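Local coordinates for probable nitrite reductase [nad(p)h] small subunit NIRD (Mycobacterium tuberculosis, PDB 4AIV), which probably serves as the small subunit that NirB needs to reduce nitrite to ammonium with NADH, and has a Rieske-like fold, at residues P99-A103 / V113-A117. Numbering follows the deposited sequence.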
loop_
_atom_site.group_PDB
_atom_site.type_symbol
_atom_site.label_atom_id
_atom_site.label_comp_id
_atom_site.label_asym_id
_atom_site.label_seq_id
_atom_site.Cartn_x
_atom_site.Cartn_y
_atom_site.Cartn_z
ATOM N N PRO A 99 0.422 1.277 8.527
ATOM C CA PRO A 99 1.532 2.149 8.127
ATOM C C PRO A 99 1.480 2.457 6.643
ATOM O O PRO A 99 0.950 1.663 5.856
ATOM C CB PRO A 99 2.782 1.302 8.435
ATOM C CG PRO A 99 2.284 -0.119 8.448
ATOM C CD PRO A 99 0.901 -0.021 9.038
ATOM N N VAL A 100 2.023 3.609 6.269
ATOM C CA VAL A 100 2.150 3.972 4.868
ATOM C C VAL A 100 3.637 4.084 4.571
ATOM O O VAL A 100 4.414 4.505 5.426
ATOM C CB VAL A 100 1.386 5.293 4.530
ATOM C CG1 VAL A 100 1.869 6.450 5.415
ATOM C CG2 VAL A 100 1.521 5.646 3.049
ATOM N N TYR A 101 4.040 3.654 3.380
ATOM C CA TYR A 101 5.450 3.628 3.014
ATOM C C TYR A 101 5.632 4.470 1.762
ATOM O O TYR A 101 4.811 4.396 0.843
ATOM C CB TYR A 101 5.922 2.185 2.745
ATOM C CG TYR A 101 5.816 1.274 3.948
ATOM C CD1 TYR A 101 4.605 0.672 4.285
ATOM C CD2 TYR A 101 6.919 1.034 4.762
ATOM C CE1 TYR A 101 4.502 -0.166 5.393
ATOM C CE2 TYR A 101 6.825 0.200 5.873
ATOM C CZ TYR A 101 5.616 -0.390 6.186
ATOM O OH TYR A 101 5.525 -1.209 7.292
ATOM N N PRO A 102 6.706 5.270 1.716
ATOM C CA PRO A 102 6.980 6.003 0.471
ATOM C C PRO A 102 7.089 5.031 -0.703
ATOM O O PRO A 102 7.681 3.949 -0.587
ATOM C CB PRO A 102 8.333 6.670 0.737
ATOM C CG PRO A 102 8.417 6.771 2.255
ATOM C CD PRO A 102 7.710 5.528 2.767
ATOM N N ALA A 103 6.483 5.405 -1.820
ATOM C CA ALA A 103 6.491 4.570 -3.007
ATOM C C ALA A 103 6.681 5.464 -4.222
ATOM O O ALA A 103 6.060 6.523 -4.339
ATOM C CB ALA A 103 5.197 3.780 -3.110
ATOM N N VAL A 113 9.657 0.849 -3.147
ATOM C CA VAL A 113 9.009 1.164 -1.889
ATOM C C VAL A 113 10.079 1.342 -0.828
ATOM O O VAL A 113 11.002 0.524 -0.723
ATOM C CB VAL A 113 8.055 0.028 -1.444
ATOM C CG1 VAL A 113 7.420 0.369 -0.096
ATOM C CG2 VAL A 113 6.991 -0.232 -2.499
ATOM N N ALA A 114 9.963 2.405 -0.040
ATOM C CA ALA A 114 10.960 2.671 0.987
ATOM C C ALA A 114 10.428 2.368 2.373
ATOM O O ALA A 114 9.224 2.404 2.623
ATOM C CB ALA A 114 11.415 4.128 0.922
ATOM N N ARG A 115 11.336 2.048 3.280
ATOM C CA ARG A 115 11.026 2.162 4.691
ATOM C C ARG A 115 11.957 3.242 5.201
ATOM O O ARG A 115 13.056 3.435 4.669
ATOM C CB ARG A 115 11.259 0.851 5.441
ATOM C CG ARG A 115 12.704 0.420 5.450
ATOM C CD ARG A 115 13.020 -0.497 6.607
ATOM N NE ARG A 115 14.390 -0.975 6.491
ATOM C CZ ARG A 115 15.367 -0.707 7.353
ATOM N NH1 ARG A 115 15.131 0.025 8.433
ATOM N NH2 ARG A 115 16.584 -1.194 7.133
ATOM N N VAL A 116 11.516 3.962 6.221
ATOM C CA VAL A 116 12.306 5.049 6.760
ATOM C C VAL A 116 13.117 4.537 7.935
ATOM O O VAL A 116 12.569 3.937 8.864
ATOM C CB VAL A 116 11.412 6.234 7.192
ATOM C CG1 VAL A 116 12.238 7.299 7.894
ATOM C CG2 VAL A 116 10.692 6.813 5.988
ATOM N N ALA A 117 14.429 4.744 7.877
ATOM C CA ALA A 117 15.305 4.356 8.974
ATOM C C ALA A 117 16.038 5.575 9.530
ATOM O O ALA A 117 16.007 6.657 8.934
ATOM C CB ALA A 117 16.297 3.287 8.516
#
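The Tyr101 ring presents an edge to strand 110-117: the carbonyl oxygen of Ala114 lies in the ring plane, 3.4 Å from Tyr101 CD2, and Arg115 CA sits farther along the same rim. Val113 CG1 approaches the ring obliquely and packs mainly on the stem, 3.7 Å from Tyr101 CB. Two torsions prepare this meeting. Tyr101 turns CG anti to its carbonyl carbon (chi1 -62°), while Val113 holds CG1 anti to the backbone N (chi1 178°), so that this methyl rests against both Tyr101 CB and Pro102 O. Leu29 and Ala47 touch both side chains.

One backbone hydrogen bond ties 99-103 to 113-117, Ala114 N to Pro102 O at 2.8 Å and nearly straight (170° at the hydrogen). The same oxygen takes a CA-H...O contact from Val113 CA at 3.3 Å. Pro102 has no N-H to return the bond: its CD stands 3.5 Å from Ala114 O, which is buried without a hydrogen-bond partner. Pro102 CB meets Ala114 CB at 4.0 Å, and Gln8 of strand 7-15 touches both residues. Beyond Ala114 the strands diverge; Arg115 directs its guanidinium group to a salt bridge with Asp30.

Ala103 and Val113 form an antiparallel non-hydrogen-bonded pair, CA to CA 4.4 Å, with both side chains on one face of the sheet. The pair lies on the turn side of the contact; from it the beta hairpin of strands 100-105 and 110-117 opens toward Val100 and Val116, within the antiparallel sheet of a Rieske-like domain.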